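Local coordinates for protein acetyl-CoA acetyltransferase A (Ascaris suum, PDB 6BJA) that probably transfers acetyl groups to and from coenzyme A as a thiolase of lipid metabolism, at residues A[171-176]-A[334-339]. Numbering follows the deposited sequence.
Sequences KDYAFT and IKELRL
Tyr173 reaches from the Schellman turn that ends helix 162-172 to Lys335 and Glu336, on the last turn of helix 327-337, so a loop of the N-terminal thiolase sequence family is fastened to a helix of the C-terminal one at the surface of the chain. The turn suits this reach: Ala174 takes a positive phi, its N bonds Lys171 O at 3.0 Å, and the chain swings off the helix with Tyr173 pointing at the second helix and Phe175 running beside it, so that only the end of the Phe175 ring arrives there. Followed outward, Tyr173 begins with CB, which sits over one face of the Phe175 ring, 3.3 Å from its plane and nearer the ring's margin than its centre. CG stands anti to the carbonyl carbon, sending the ring toward the second helix. There CD1 comes within 4.2 Å of Lys335 CG, an oblique aliphatic contact, while CE1 and CZ pass 3.6 and 3.5 Å from Glu336 OE1. The hydroxyl at the end donates a short hydrogen bond, OH to Glu336 OE1, of 2.6 Å. A tyrosine suits the place because its ring carbons rest lightly against the aliphatic start of the lysine, and its hydroxyl still delivers a donor to the carboxylate. Glu336 answers with a bent chain: chi2 of 68° turns the carboxylate back toward the phenol, while the side chain also rests on Ala300 of helix 298-310. Lys335 contributes carbon rather than charge; its CB meets the edge of the Phe175 ring, 4.2 Å from CZ, and its amino group turns outward, away from the aromatic pair. Phe175 also packs on Leu331 and Val328, about one and two turns before Lys335. At the bond itself, the ring and carboxylate planes stand 80° apart, and the hydroxyl meets Glu336 OE1 from above the carboxylate, 38° out of its plane.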
ATOM      1  N   LYS A 171      34.595   6.110 -17.931  1.00 17.50           N
ATOM      2  CA  LYS A 171      35.475   5.318 -18.791  1.00 20.07           C
ATOM      3  C   LYS A 171      35.954   6.112 -20.014  1.00 18.97           C
ATOM      4  O   LYS A 171      37.134   6.025 -20.405  1.00 21.48           O
ATOM      5  CB  LYS A 171      34.762   4.027 -19.196  1.00 21.88           C
ATOM      6  CG  LYS A 171      35.685   3.039 -19.885  1.00 33.06           C
ATOM      7  CD  LYS A 171      35.008   1.704 -20.142  1.00 43.10           C
ATOM      8  CE  LYS A 171      36.010   0.693 -20.726  1.00 46.92           C
ATOM      9  NZ  LYS A 171      37.288   0.625 -19.948  1.00 51.14           N
ATOM     10  N   ASP A 172      35.071   6.907 -20.606  1.00 19.06           N
ATOM     11  CA  ASP A 172      35.393   7.659 -21.811  1.00 19.93           C
ATOM     12  C   ASP A 172      36.528   8.673 -21.595  1.00 24.72           C
ATOM     13  O   ASP A 172      37.276   8.979 -22.529  1.00 24.66           O
ATOM     14  CB  ASP A 172      34.146   8.386 -22.329  1.00 21.11           C
ATOM     15  CG  ASP A 172      33.130   7.444 -22.985  1.00 24.22           C
ATOM     16  OD1 ASP A 172      33.455   6.271 -23.313  1.00 24.35           O
ATOM     17  OD2 ASP A 172      31.970   7.896 -23.183  1.00 24.94           O
ATOM     18  N   TYR A 173      36.656   9.179 -20.370  1.00 18.84           N
ATOM     19  CA  TYR A 173      37.706  10.139 -20.023  1.00 20.09           C
ATOM     20  C   TYR A 173      38.877   9.496 -19.290  1.00 22.41           C
ATOM     21  O   TYR A 173      39.811  10.197 -18.915  1.00 21.00           O
ATOM     22  CB  TYR A 173      37.134  11.271 -19.147  1.00 20.69           C
ATOM     23  CG  TYR A 173      36.408  12.335 -19.924  1.00 21.73           C
ATOM     24  CD1 TYR A 173      37.077  13.426 -20.449  1.00 22.14           C
ATOM     25  CD2 TYR A 173      35.044  12.243 -20.142  1.00 22.92           C
ATOM     26  CE1 TYR A 173      36.411  14.397 -21.173  1.00 26.26           C
ATOM     27  CE2 TYR A 173      34.370  13.203 -20.865  1.00 22.51           C
ATOM     28  CZ  TYR A 173      35.045  14.284 -21.376  1.00 25.62           C
ATOM     29  OH  TYR A 173      34.339  15.231 -22.110  1.00 25.92           O
ATOM     30  N   ALA A 174      38.790   8.185 -19.065  1.00 20.33           N
ATOM     31  CA  ALA A 174      39.789   7.421 -18.322  1.00 20.84           C
ATOM     32  C   ALA A 174      39.967   7.975 -16.912  1.00 18.50           C
ATOM     33  O   ALA A 174      41.059   7.950 -16.334  1.00 19.35           O
ATOM     34  CB  ALA A 174      41.119   7.404 -19.088  1.00 21.75           C
ATOM     35  N   PHE A 175      38.873   8.473 -16.334  1.00 17.35           N
ATOM     36  CA  PHE A 175      38.911   8.906 -14.952  1.00 16.43           C
ATOM     37  C   PHE A 175      38.998   7.712 -14.011  1.00 17.55           C
ATOM     38  O   PHE A 175      38.640   6.581 -14.352  1.00 19.76           O
ATOM     39  CB  PHE A 175      37.677   9.750 -14.597  1.00 16.44           C
ATOM     40  CG  PHE A 175      37.649  11.113 -15.233  1.00 18.40           C
ATOM     41  CD1 PHE A 175      38.777  11.914 -15.327  1.00 22.72           C
ATOM     42  CD2 PHE A 175      36.458  11.620 -15.717  1.00 17.65           C
ATOM     43  CE1 PHE A 175      38.705  13.189 -15.912  1.00 22.71           C
ATOM     44  CE2 PHE A 175      36.388  12.882 -16.286  1.00 18.27           C
ATOM     45  CZ  PHE A 175      37.494  13.666 -16.386  1.00 20.52           C
ATOM     46  N   THR A 176      39.513   7.985 -12.817  1.00 18.39           N
ATOM     47  CA  THR A 176      39.777   6.978 -11.812  1.00 17.72           C
ATOM     48  C   THR A 176      39.022   7.229 -10.522  1.00 18.18           C
ATOM     49  O   THR A 176      38.640   8.366 -10.209  1.00 18.20           O
ATOM     50  CB  THR A 176      41.278   6.925 -11.478  1.00 17.30           C
ATOM     51  OG1 THR A 176      41.689   8.199 -10.948  1.00 18.13           O
ATOM     52  CG2 THR A 176      42.100   6.639 -12.703  1.00 17.94           C
ATOM     53  N   ILE A 334      35.396  20.306 -16.549  1.00 16.85           N
ATOM     54  CA  ILE A 334      36.677  20.992 -16.415  1.00 16.08           C
ATOM     55  C   ILE A 334      37.661  20.502 -17.481  1.00 18.70           C
ATOM     56  O   ILE A 334      38.356  21.309 -18.109  1.00 19.44           O
ATOM     57  CB  ILE A 334      37.226  20.780 -15.002  1.00 16.72           C
ATOM     58  CG1 ILE A 334      36.380  21.537 -13.988  1.00 17.56           C
ATOM     59  CG2 ILE A 334      38.669  21.267 -14.891  1.00 18.48           C
ATOM     60  CD1 ILE A 334      36.645  21.153 -12.576  1.00 17.89           C
ATOM     61  N   LYS A 335      37.704  19.194 -17.690  1.00 18.72           N
ATOM     62  CA  LYS A 335      38.635  18.627 -18.658  1.00 21.74           C
ATOM     63  C   LYS A 335      38.276  19.005 -20.086  1.00 21.59           C
ATOM     64  O   LYS A 335      39.133  19.391 -20.888  1.00 24.59           O
ATOM     65  CB  LYS A 335      38.682  17.099 -18.518  1.00 20.43           C
ATOM     66  CG  LYS A 335      39.799  16.440 -19.329  1.00 23.05           C
ATOM     67  CD  LYS A 335      41.129  16.900 -18.758  1.00 32.55           C
ATOM     68  CE  LYS A 335      42.334  16.392 -19.501  1.00 40.25           C
ATOM     69  NZ  LYS A 335      43.513  17.076 -18.871  1.00 30.74           N
ATOM     70  N   GLU A 336      37.000  18.890 -20.423  1.00 19.24           N
ATOM     71  CA  GLU A 336      36.567  19.151 -21.784  1.00 18.74           C
ATOM     72  C   GLU A 336      36.771  20.609 -22.186  1.00 21.12           C
ATOM     73  O   GLU A 336      37.187  20.898 -23.310  1.00 24.49           O
ATOM     74  CB  GLU A 336      35.104  18.754 -21.937  1.00 21.95           C
ATOM     75  CG  GLU A 336      34.614  18.851 -23.344  1.00 23.76           C
ATOM     76  CD  GLU A 336      35.237  17.826 -24.266  1.00 29.72           C
ATOM     77  OE1 GLU A 336      35.658  16.753 -23.789  1.00 28.14           O
ATOM     78  OE2 GLU A 336      35.276  18.098 -25.480  1.00 32.59           O
ATOM     79  N   LEU A 337      36.492  21.531 -21.266  1.00 20.46           N
ATOM     80  CA  LEU A 337      36.607  22.956 -21.541  1.00 20.07           C
ATOM     81  C   LEU A 337      37.976  23.533 -21.185  1.00 19.45           C
ATOM     82  O   LEU A 337      38.204  24.729 -21.374  1.00 23.13           O
ATOM     83  CB  LEU A 337      35.538  23.718 -20.762  1.00 21.04           C
ATOM     84  CG  LEU A 337      34.134  23.373 -21.245  1.00 22.99           C
ATOM     85  CD1 LEU A 337      33.113  23.972 -20.311  1.00 19.36           C
ATOM     86  CD2 LEU A 337      33.884  23.857 -22.665  1.00 24.91           C
ATOM     87  N   ARG A 338      38.859  22.683 -20.652  1.00 19.51           N
ATOM     88  CA  ARG A 338      40.224  23.058 -20.249  1.00 22.35           C
ATOM     89  C   ARG A 338      40.208  24.245 -19.290  1.00 22.01           C
ATOM     90  O   ARG A 338      40.960  25.215 -19.446  1.00 23.87           O
ATOM     91  CB  ARG A 338      41.082  23.376 -21.469  1.00 25.82           C
ATOM     92  CG  ARG A 338      41.163  22.236 -22.474  1.00 31.36           C
ATOM     93  CD  ARG A 338      42.003  22.647 -23.672  1.00 42.56           C
ATOM     94  NE  ARG A 338      41.290  22.450 -24.933  1.00 62.53           N
ATOM     95  CZ  ARG A 338      41.494  21.441 -25.780  1.00 70.95           C
ATOM     96  NH1 ARG A 338      42.411  20.508 -25.530  1.00 73.46           N
ATOM     97  NH2 ARG A 338      40.781  21.369 -26.895  1.00 70.29           N
ATOM     98  N   LEU A 339      39.350  24.145 -18.276  1.00 19.96           N
ATOM     99  CA  LEU A 339      39.255  25.181 -17.255  1.00 19.54           C
ATOM    100  C   LEU A 339      40.268  25.078 -16.110  1.00 21.01           C
ATOM    101  O   LEU A 339      40.771  24.014 -15.771  1.00 18.34           O
ATOM    102  CB  LEU A 339      37.839  25.170 -16.662  1.00 18.86           C
ATOM    103  CG  LEU A 339      36.716  25.267 -17.680  1.00 19.89           C
ATOM    104  CD1 LEU A 339      35.348  25.222 -16.956  1.00 21.03           C
ATOM    105  CD2 LEU A 339      36.832  26.498 -18.564  1.00 21.44           C
TER